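Long-range contacts in TagI restriction endonuclease (PDB 6GHS), which cleaves DNA in a modification-dependent manner, probably reading 5-methylcytosine or 5-hydroxymethylcytosine through an SRA domain and cutting with an HNH nuclease domain: residues 20-25 with 120-125; 96-101 with 128-133; 262-267 with 293-298. All blocks are in the same frame, centred on the assembly; numbering follows the deposited sequence.

Contact 1: residues 20-25 with 120-125; sequences SNRRQV and SGYRYD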
loop_
_atom_site.group_PDB
_atom_site.type_symbol
_atom_site.label_atom_id
_atom_site.label_comp_id
_atom_site.label_asym_id
_atom_site.label_seq_id
_atom_site.Cartn_x
_atom_site.Cartn_y
_atom_site.Cartn_z
ATOM N N SER A 20 -16.205 -27.253 18.867
ATOM C CA SER A 20 -16.605 -28.632 18.544
ATOM C C SER A 20 -17.403 -28.775 17.241
ATOM O O SER A 20 -17.317 -29.800 16.565
ATOM C CB SER A 20 -17.389 -29.226 19.721
ATOM O OG SER A 20 -18.195 -28.239 20.349
ATOM N N ASN A 21 -18.180 -27.753 16.902
ATOM C CA ASN A 21 -18.983 -27.744 15.676
ATOM C C ASN A 21 -19.359 -26.303 15.278
ATOM O O ASN A 21 -19.061 -25.350 16.008
ATOM C CB ASN A 21 -20.229 -28.624 15.856
ATOM C CG ASN A 21 -21.061 -28.240 17.063
ATOM O OD1 ASN A 21 -21.031 -27.101 17.537
ATOM N ND2 ASN A 21 -21.821 -29.203 17.564
ATOM N N ARG A 22 -20.015 -26.153 14.132
ATOM C CA ARG A 22 -20.328 -24.831 13.607
ATOM C C ARG A 22 -21.274 -24.017 14.466
ATOM O O ARG A 22 -21.147 -22.796 14.484
ATOM C CB ARG A 22 -20.866 -24.921 12.178
ATOM C CG ARG A 22 -19.819 -25.368 11.160
ATOM C CD ARG A 22 -18.783 -24.290 10.886
ATOM N NE ARG A 22 -19.402 -23.140 10.233
ATOM C CZ ARG A 22 -19.533 -22.981 8.919
ATOM N NH1 ARG A 22 -19.068 -23.885 8.065
ATOM N NH2 ARG A 22 -20.130 -21.891 8.448
ATOM N N ARG A 23 -22.204 -24.653 15.181
ATOM C CA ARG A 23 -23.095 -23.878 16.054
ATOM C C ARG A 23 -22.328 -23.154 17.165
ATOM O O ARG A 23 -22.702 -22.048 17.547
ATOM C CB ARG A 23 -24.210 -24.730 16.655
ATOM C CG ARG A 23 -25.339 -23.906 17.297
ATOM C CD ARG A 23 -26.465 -24.770 17.869
ATOM N NE ARG A 23 -27.243 -25.463 16.828
ATOM C CZ ARG A 23 -26.983 -26.675 16.303
ATOM N NH1 ARG A 23 -25.933 -27.414 16.687
ATOM N NH2 ARG A 23 -27.790 -27.163 15.361
ATOM N N GLN A 24 -21.258 -23.767 17.660
ATOM C CA GLN A 24 -20.386 -23.121 18.643
ATOM C C GLN A 24 -19.812 -21.821 18.091
ATOM O O GLN A 24 -19.905 -20.766 18.733
ATOM C CB GLN A 24 -19.222 -24.036 19.001
ATOM C CG GLN A 24 -19.625 -25.341 19.665
ATOM C CD GLN A 24 -19.377 -25.337 21.150
ATOM O OE1 GLN A 24 -20.296 -25.092 21.929
ATOM N NE2 GLN A 24 -18.126 -25.589 21.554
ATOM N N VAL A 25 -19.243 -21.927 16.885
ATOM C CA VAL A 25 -18.553 -20.828 16.197
ATOM C C VAL A 25 -19.528 -19.676 15.990
ATOM O O VAL A 25 -19.179 -18.504 16.178
ATOM C CB VAL A 25 -17.977 -21.267 14.821
ATOM C CG1 VAL A 25 -17.159 -20.153 14.193
ATOM C CG2 VAL A 25 -17.096 -22.501 14.942
ATOM N N SER A 120 -9.668 -32.811 14.867
ATOM C CA SER A 120 -11.122 -32.728 14.988
ATOM C C SER A 120 -11.579 -31.381 15.542
ATOM O O SER A 120 -10.833 -30.712 16.263
ATOM C CB SER A 120 -11.651 -33.854 15.868
ATOM O OG SER A 120 -13.058 -33.926 15.770
ATOM N N GLY A 121 -12.813 -31.008 15.192
ATOM C CA GLY A 121 -13.417 -29.737 15.603
ATOM C C GLY A 121 -13.142 -28.602 14.629
ATOM O O GLY A 121 -13.055 -28.812 13.416
ATOM N N TYR A 122 -13.033 -27.393 15.176
ATOM C CA TYR A 122 -12.734 -26.175 14.417
ATOM C C TYR A 122 -11.830 -25.277 15.255
ATOM O O TYR A 122 -12.192 -24.939 16.377
ATOM C CB TYR A 122 -14.018 -25.401 14.108
ATOM C CG TYR A 122 -14.897 -26.024 13.063
ATOM C CD1 TYR A 122 -15.935 -26.864 13.417
ATOM C CD2 TYR A 122 -14.707 -25.756 11.715
ATOM C CE1 TYR A 122 -16.756 -27.437 12.457
ATOM C CE2 TYR A 122 -15.521 -26.323 10.745
ATOM C CZ TYR A 122 -16.544 -27.165 11.124
ATOM O OH TYR A 122 -17.360 -27.727 10.175
ATOM N N ARG A 123 -10.675 -24.886 14.717
ATOM C CA ARG A 123 -9.787 -23.913 15.372
ATOM C C ARG A 123 -9.910 -22.535 14.693
ATOM O O ARG A 123 -10.049 -22.442 13.465
ATOM C CB ARG A 123 -8.328 -24.403 15.338
ATOM C CG ARG A 123 -7.357 -23.533 16.136
ATOM C CD ARG A 123 -5.891 -23.923 15.983
ATOM N NE ARG A 123 -5.493 -24.246 14.603
ATOM C CZ ARG A 123 -5.342 -25.477 14.095
ATOM N NH1 ARG A 123 -5.530 -26.573 14.832
ATOM N NH2 ARG A 123 -4.981 -25.617 12.820
ATOM N N TYR A 124 -9.860 -21.474 15.495
ATOM C CA TYR A 124 -9.767 -20.116 14.974
ATOM C C TYR A 124 -8.286 -19.761 14.799
ATOM O O TYR A 124 -7.572 -19.650 15.789
ATOM C CB TYR A 124 -10.461 -19.131 15.919
ATOM C CG TYR A 124 -10.136 -17.673 15.639
ATOM C CD1 TYR A 124 -10.269 -17.134 14.355
ATOM C CD2 TYR A 124 -9.697 -16.834 16.654
ATOM C CE1 TYR A 124 -9.962 -15.809 14.096
ATOM C CE2 TYR A 124 -9.392 -15.509 16.401
ATOM C CZ TYR A 124 -9.529 -15.000 15.126
ATOM O OH TYR A 124 -9.227 -13.679 14.894
ATOM N N ASP A 125 -7.835 -19.566 13.555
ATOM C CA ASP A 125 -6.417 -19.290 13.259
ATOM C C ASP A 125 -6.073 -17.817 13.009
ATOM O O ASP A 125 -5.110 -17.514 12.308
ATOM C CB ASP A 125 -5.961 -20.139 12.066
ATOM C CG ASP A 125 -5.953 -21.615 12.378
ATOM O OD1 ASP A 125 -6.611 -22.019 13.356
ATOM O OD2 ASP A 125 -5.290 -22.382 11.650
#
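The aromatic ring of Y122 takes R22 on one face and N21 at its edge. Over the face comes the CD methylene of R22, a CH-pi contact 4.0 Å from CD to the centroid of the Y122 ring; the approach is 26° off the ring normal and shifted toward the hydroxyl end. At the edge, near the ring plane, CA of N21 sits 3.9 Å from CD1 of Y122. The guanidinium of R22 is not stacked on the ring, for the two planes stand 80° apart. In the arginine, CG stands beside the backbone N and the bend at chi2 brings CD over the ring, R22 CG lying 3.5 Å from Y122 OH; the bend at chi3 then turns the guanidinium away. Its charged end goes to backbone carbonyls elsewhere: NH2 is hydrogen-bonded to A36 O and weakly to H33 O, NH1 weakly to Q35 O.

This is where, in the SRA domain, the short helix 22-28 settles beside the start of the long strand 122-137. The chain arrives at the helix from strand 18-19, which pairs antiparallel with 122-137; Y19 and Y122 are paired through the backbone. The two segments themselves exchange no hydrogen bonds, although CA of S20 and CA of G121 come within 4.5 Å. G121 adopts backbone angles (phi 90°) at which a CB would run into the carbonyl O of S120.

N21 is the N-cap of the helix, its OD1 accepting a weak bond from Q24 N at 3.3 Å. One turn in, V25 turns toward the strand and sets CG2 4.3 Å from Y122 CB, while V50 of strand 45-51 touches both Y122 and R22.

Contact 2: residues 96-101 with 128-133; sequences RSQLEG and YKVVAH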
loop_
_atom_site.group_PDB
_atom_site.type_symbol
_atom_site.label_atom_id
_atom_site.label_comp_id
_atom_site.label_asym_id
_atom_site.label_seq_id
_atom_site.Cartn_x
_atom_site.Cartn_y
_atom_site.Cartn_z
ATOM N N ARG A 96 -14.868 -6.666 -1.369
ATOM C CA ARG A 96 -15.020 -5.431 -0.633
ATOM C C ARG A 96 -14.094 -5.420 0.581
ATOM O O ARG A 96 -13.634 -4.372 0.972
ATOM C CB ARG A 96 -16.487 -5.253 -0.235
ATOM C CG ARG A 96 -16.838 -4.028 0.585
ATOM C CD ARG A 96 -16.406 -2.730 -0.066
ATOM N NE ARG A 96 -17.037 -2.464 -1.358
ATOM C CZ ARG A 96 -16.657 -1.490 -2.194
ATOM N NH1 ARG A 96 -15.635 -0.680 -1.891
ATOM N NH2 ARG A 96 -17.292 -1.320 -3.355
ATOM N N SER A 97 -13.811 -6.578 1.169
ATOM C CA SER A 97 -12.810 -6.656 2.239
ATOM C C SER A 97 -11.419 -6.338 1.723
ATOM O O SER A 97 -10.670 -5.606 2.365
ATOM C CB SER A 97 -12.804 -8.034 2.913
ATOM O OG SER A 97 -13.800 -8.102 3.916
ATOM N N GLN A 98 -11.086 -6.911 0.572
ATOM C CA GLN A 98 -9.819 -6.667 -0.106
ATOM C C GLN A 98 -9.637 -5.171 -0.374
ATOM O O GLN A 98 -8.605 -4.602 -0.030
ATOM C CB GLN A 98 -9.782 -7.448 -1.421
ATOM C CG GLN A 98 -8.452 -7.419 -2.162
ATOM C CD GLN A 98 -8.613 -7.226 -3.668
ATOM O OE1 GLN A 98 -9.004 -8.147 -4.392
ATOM N NE2 GLN A 98 -8.298 -6.026 -4.142
ATOM N N LEU A 99 -10.651 -4.530 -0.946
ATOM C CA LEU A 99 -10.558 -3.110 -1.290
ATOM C C LEU A 99 -10.490 -2.156 -0.087
ATOM O O LEU A 99 -9.697 -1.208 -0.095
ATOM C CB LEU A 99 -11.725 -2.695 -2.178
ATOM C CG LEU A 99 -11.808 -3.377 -3.542
ATOM C CD1 LEU A 99 -13.028 -2.839 -4.283
ATOM C CD2 LEU A 99 -10.545 -3.216 -4.380
ATOM N N GLU A 100 -11.322 -2.384 0.928
ATOM C CA GLU A 100 -11.297 -1.565 2.145
ATOM C C GLU A 100 -10.169 -1.956 3.087
ATOM O O GLU A 100 -9.953 -1.260 4.090
ATOM C CB GLU A 100 -12.607 -1.678 2.918
ATOM C CG GLU A 100 -13.852 -1.284 2.151
ATOM C CD GLU A 100 -13.759 0.092 1.576
ATOM O OE1 GLU A 100 -13.325 1.001 2.315
ATOM O OE2 GLU A 100 -14.106 0.235 0.388
ATOM N N GLY A 101 -9.475 -3.060 2.791
ATOM C CA GLY A 101 -8.398 -3.548 3.638
ATOM C C GLY A 101 -8.926 -4.004 4.984
ATOM O O GLY A 101 -8.374 -3.641 6.019
ATOM N N TYR A 128 -6.515 -12.796 8.566
ATOM C CA TYR A 128 -5.823 -12.726 7.282
ATOM C C TYR A 128 -6.326 -11.519 6.489
ATOM O O TYR A 128 -7.418 -10.989 6.742
ATOM C CB TYR A 128 -6.070 -13.985 6.467
ATOM C CG TYR A 128 -5.354 -15.215 6.969
ATOM C CD1 TYR A 128 -5.558 -15.699 8.269
ATOM C CD2 TYR A 128 -4.493 -15.923 6.132
ATOM C CE1 TYR A 128 -4.911 -16.835 8.718
ATOM C CE2 TYR A 128 -3.838 -17.064 6.575
ATOM C CZ TYR A 128 -4.048 -17.516 7.868
ATOM O OH TYR A 128 -3.396 -18.648 8.316
ATOM N N LYS A 129 -5.509 -11.103 5.527
ATOM C CA LYS A 129 -5.771 -9.953 4.671
ATOM C C LYS A 129 -6.091 -10.537 3.313
ATOM O O LYS A 129 -5.451 -11.495 2.898
ATOM C CB LYS A 129 -4.507 -9.104 4.602
ATOM C CG LYS A 129 -4.534 -7.853 3.731
ATOM C CD LYS A 129 -3.104 -7.299 3.593
ATOM C CE LYS A 129 -2.997 -6.029 2.755
ATOM N NZ LYS A 129 -3.598 -4.853 3.446
ATOM N N VAL A 130 -7.097 -9.999 2.633
ATOM C CA VAL A 130 -7.414 -10.426 1.267
ATOM C C VAL A 130 -6.601 -9.517 0.350
ATOM O O VAL A 130 -6.653 -8.289 0.483
ATOM C CB VAL A 130 -8.914 -10.299 0.945
ATOM C CG1 VAL A 130 -9.217 -10.909 -0.418
ATOM C CG2 VAL A 130 -9.750 -10.964 2.033
ATOM N N VAL A 131 -5.852 -10.115 -0.568
ATOM C CA VAL A 131 -4.894 -9.373 -1.384
ATOM C C VAL A 131 -5.325 -9.242 -2.845
ATOM O O VAL A 131 -5.187 -8.168 -3.433
ATOM C CB VAL A 131 -3.494 -10.001 -1.268
ATOM C CG1 VAL A 131 -2.529 -9.403 -2.292
ATOM C CG2 VAL A 131 -2.965 -9.812 0.149
ATOM N N ALA A 132 -5.822 -10.323 -3.435
ATOM C CA ALA A 132 -6.288 -10.283 -4.820
ATOM C C ALA A 132 -7.419 -11.251 -5.030
ATOM O O ALA A 132 -7.648 -12.120 -4.193
ATOM C CB ALA A 132 -5.148 -10.621 -5.764
ATOM N N HIS A 133 -8.117 -11.094 -6.153
ATOM C CA HIS A 133 -9.151 -12.041 -6.559
ATOM C C HIS A 133 -9.192 -12.230 -8.067
ATOM O O HIS A 133 -8.784 -11.364 -8.819
ATOM C CB HIS A 133 -10.511 -11.578 -6.072
ATOM C CG HIS A 133 -10.995 -10.345 -6.755
ATOM N ND1 HIS A 133 -10.852 -9.090 -6.207
ATOM C CD2 HIS A 133 -11.601 -10.167 -7.953
ATOM C CE1 HIS A 133 -11.365 -8.192 -7.032
ATOM N NE2 HIS A 133 -11.829 -8.820 -8.096
HETATM O O HOH W 1 -8.425 -7.711 3.367
HETATM O O HOH W 2 -6.617 -5.873 1.647
#
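Q98 reaches from its helix to H133 on the strand, the two side chains meeting at about a right angle. This is helix-on-sheet packing inside the SRA domain: helix segment 96-100 runs at 101° to strand segment 128-133. The amide and imidazole planes are only 29° apart, and H133 ND1 donates to Q98 OE1 at 2.8 Å. That bond is somewhat bent, and the donor stands tilted out of the plane of the amide carbonyl. With CG anti to the backbone N (chi1 -173°), the glutamine first runs over V130, where Q98 CB packs 3.6 Å from V130 CG1, and then bends at chi2 to pass the carbonyl O of V131.

Both polar groups have a second partner. Q98 NE2 is hydrogen-bonded to N259 of the second subunit; with both ends of the amide engaged, its rotation is probably fixed, and the bond links this contact to that subunit. H133 NE2 is bonded to D220. A leucine in place of Q98 would probably leave H133 ND1 without its acceptor and N259 of the second subunit without its amide partner.

S97 CB also packs 4.3 Å from V130 CG2, its hydroxyl bonded to A46 O. The helix stops in a Schellman motif, G101 at the C-prime position with its N weakly bonded to Q98 O and L102 N bonded to S97 O. One water accepts from V130 N at 2.7 Å and donates weakly to S97 O; a second lies between Q98 O and V130 O.

Contact 3: residues 262-267 with 293-298; sequences LYITDD and DHIRYH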
loop_
_atom_site.group_PDB
_atom_site.type_symbol
_atom_site.label_atom_id
_atom_site.label_comp_id
_atom_site.label_asym_id
_atom_site.label_seq_id
_atom_site.Cartn_x
_atom_site.Cartn_y
_atom_site.Cartn_z
ATOM N N LEU A 262 -1.083 19.425 -3.241
ATOM C CA LEU A 262 -2.387 20.009 -2.983
ATOM C C LEU A 262 -2.377 20.588 -1.570
ATOM O O LEU A 262 -1.739 20.039 -0.672
ATOM C CB LEU A 262 -3.463 18.936 -3.052
ATOM C CG LEU A 262 -3.658 18.246 -4.398
ATOM C CD1 LEU A 262 -4.476 16.964 -4.243
ATOM C CD2 LEU A 262 -4.282 19.206 -5.409
ATOM N N TYR A 263 -3.045 21.721 -1.385
ATOM C CA TYR A 263 -3.498 22.130 -0.068
ATOM C C TYR A 263 -4.879 22.693 -0.212
ATOM O O TYR A 263 -5.345 22.965 -1.328
ATOM C CB TYR A 263 -2.547 23.132 0.624
ATOM C CG TYR A 263 -2.411 24.511 -0.010
ATOM C CD1 TYR A 263 -1.377 24.780 -0.903
ATOM C CD2 TYR A 263 -3.294 25.546 0.306
ATOM C CE1 TYR A 263 -1.231 26.022 -1.486
ATOM C CE2 TYR A 263 -3.160 26.796 -0.277
ATOM C CZ TYR A 263 -2.121 27.033 -1.174
ATOM O OH TYR A 263 -1.947 28.272 -1.774
ATOM N N ILE A 264 -5.517 22.847 0.945
ATOM C CA ILE A 264 -6.860 23.390 1.050
ATOM C C ILE A 264 -6.771 24.696 1.836
ATOM O O ILE A 264 -6.036 24.769 2.818
ATOM C CB ILE A 264 -7.817 22.386 1.725
ATOM C CG1 ILE A 264 -7.916 21.095 0.893
ATOM C CG2 ILE A 264 -9.206 22.983 1.871
ATOM C CD1 ILE A 264 -8.330 19.879 1.701
ATOM N N THR A 265 -7.492 25.718 1.359
ATOM C CA THR A 265 -7.600 27.026 2.022
ATOM C C THR A 265 -8.580 26.978 3.182
ATOM O O THR A 265 -9.332 26.020 3.334
ATOM C CB THR A 265 -8.115 28.121 1.067
ATOM O OG1 THR A 265 -9.315 27.670 0.436
ATOM C CG2 THR A 265 -7.079 28.456 0.010
ATOM N N ASP A 266 -8.562 28.028 3.999
ATOM C CA ASP A 266 -9.542 28.199 5.071
ATOM C C ASP A 266 -10.970 28.264 4.515
ATOM O O ASP A 266 -11.909 27.783 5.160
ATOM C CB ASP A 266 -9.251 29.468 5.888
ATOM C CG ASP A 266 -8.093 29.302 6.860
ATOM O OD1 ASP A 266 -7.876 28.181 7.388
ATOM O OD2 ASP A 266 -7.417 30.326 7.111
ATOM N N ASP A 267 -11.134 28.828 3.319
ATOM C CA ASP A 267 -12.453 28.867 2.705
ATOM C C ASP A 267 -12.727 27.642 1.810
ATOM O O ASP A 267 -13.562 27.714 0.911
ATOM C CB ASP A 267 -12.707 30.223 2.003
ATOM C CG ASP A 267 -11.834 30.454 0.777
ATOM O OD1 ASP A 267 -12.320 30.240 -0.345
ATOM O OD2 ASP A 267 -10.678 30.890 0.923
ATOM N N ASP A 293 -8.697 23.273 11.824
ATOM C CA ASP A 293 -7.366 23.199 12.451
ATOM C C ASP A 293 -6.472 22.167 11.757
ATOM O O ASP A 293 -5.284 22.424 11.516
ATOM C CB ASP A 293 -7.457 22.870 13.951
ATOM C CG ASP A 293 -7.999 24.021 14.772
ATOM O OD1 ASP A 293 -7.550 25.175 14.564
ATOM O OD2 ASP A 293 -8.879 23.770 15.625
ATOM N N HIS A 294 -7.055 21.010 11.431
ATOM C CA HIS A 294 -6.337 19.946 10.726
ATOM C C HIS A 294 -5.945 20.400 9.331
ATOM O O HIS A 294 -4.835 20.143 8.906
ATOM C CB HIS A 294 -7.160 18.666 10.635
ATOM C CG HIS A 294 -7.650 18.158 11.955
ATOM N ND1 HIS A 294 -6.849 18.089 13.074
ATOM C CD2 HIS A 294 -8.859 17.675 12.326
ATOM C CE1 HIS A 294 -7.545 17.591 14.080
ATOM N NE2 HIS A 294 -8.769 17.331 13.653
ATOM N N ILE A 295 -6.841 21.093 8.631
ATOM C CA ILE A 295 -6.500 21.673 7.329
ATOM C C ILE A 295 -5.294 22.594 7.444
ATOM O O ILE A 295 -4.336 22.450 6.695
ATOM C CB ILE A 295 -7.696 22.406 6.680
ATOM C CG1 ILE A 295 -8.740 21.362 6.252
ATOM C CG2 ILE A 295 -7.236 23.281 5.506
ATOM C CD1 ILE A 295 -9.800 21.855 5.292
ATOM N N ARG A 296 -5.346 23.529 8.385
ATOM C CA ARG A 296 -4.220 24.430 8.641
ATOM C C ARG A 296 -2.923 23.692 8.902
ATOM O O ARG A 296 -1.882 24.111 8.414
ATOM C CB ARG A 296 -4.502 25.359 9.826
ATOM C CG ARG A 296 -5.198 26.656 9.443
ATOM C CD ARG A 296 -5.784 27.344 10.662
ATOM N NE ARG A 296 -6.902 28.190 10.255
ATOM C CZ ARG A 296 -8.064 28.304 10.896
ATOM N NH1 ARG A 296 -8.322 27.622 12.018
ATOM N NH2 ARG A 296 -8.992 29.114 10.396
ATOM N N TYR A 297 -2.991 22.608 9.675
ATOM C CA TYR A 297 -1.803 21.787 10.006
ATOM C C TYR A 297 -1.171 21.175 8.762
ATOM O O TYR A 297 0.041 21.243 8.575
ATOM C CB TYR A 297 -2.145 20.668 11.008
ATOM C CG TYR A 297 -0.930 19.969 11.567
ATOM C CD1 TYR A 297 -0.254 18.999 10.819
ATOM C CD2 TYR A 297 -0.438 20.282 12.843
ATOM C CE1 TYR A 297 0.877 18.356 11.314
ATOM C CE2 TYR A 297 0.696 19.645 13.355
ATOM C CZ TYR A 297 1.351 18.678 12.585
ATOM O OH TYR A 297 2.470 18.030 13.067
ATOM N N HIS A 298 -2.004 20.578 7.925
ATOM C CA HIS A 298 -1.555 19.981 6.671
ATOM C C HIS A 298 -0.916 21.001 5.754
ATOM O O HIS A 298 0.119 20.731 5.173
ATOM C CB HIS A 298 -2.734 19.319 5.947
ATOM C CG HIS A 298 -2.397 18.782 4.592
ATOM N ND1 HIS A 298 -2.586 19.509 3.439
ATOM C CD2 HIS A 298 -1.896 17.586 4.208
ATOM C CE1 HIS A 298 -2.219 18.784 2.402
ATOM N NE2 HIS A 298 -1.798 17.612 2.842
HETATM O O HOH W 3 -4.151 21.909 3.519
#
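A single water is held by three groups drawn from both segments: I264 N, I295 O and H298 ND1. It accepts from I264 N at 3.1 Å and donates to I295 O, while ND1 of the H298 imidazole lies 2.9 Å from it in a third hydrogen bond. In the nuclease part of this HNH (ββα-Me) enzyme, the water joins strand 263-264, at one edge of a three-stranded antiparallel sheet, to helix 292-299 near the C-terminus.

H298 presents its edge, not its face, to the strand. CG anti to the backbone N (chi1 175°) carries the ring across, so that the water and L262 O both lie in its plane; CE1 is 3.4 Å from L262 O. The far nitrogen, NE2, is bonded to F257 O, and the ring also stacks on F257 of helix 251-258. That helix includes the zinc ligand D253, and L262 packs against it too.

Next to the water the contact is greasy: the I264 and I295 side chains cross at about a right angle, CG2 of I264 lying 3.7 Å from CD1 of I295. Farther out, at the solvent-exposed end, D266 OD1 is shared between R296 and R299. The carboxylate and the R296 guanidinium are turned 69° apart, and the R296 NE to D266 OD1 bond of their salt bridge, 3.0 Å long, is weak and bent to 122°.

How the contacts relate
Contacts 1 and 2 hang on the same strand, 122-137, within the SRA domain, their centres 24 Å apart and their segments alternating along the chain. Contact 1 is a surface join made by carbon against an aromatic ring, with no hydrogen bond across it. Contact 2, partly buried near the middle of the chain, relies instead on a side-chain hydrogen bond and water bridges, and is the one that the second subunit touches. Contact 3 belongs to the nuclease end, its centre about 50 Å from that of contact 1; it is mostly buried, pairing isoleucine packing and a bridging water inside with a salt bridge at its solvent-exposed end.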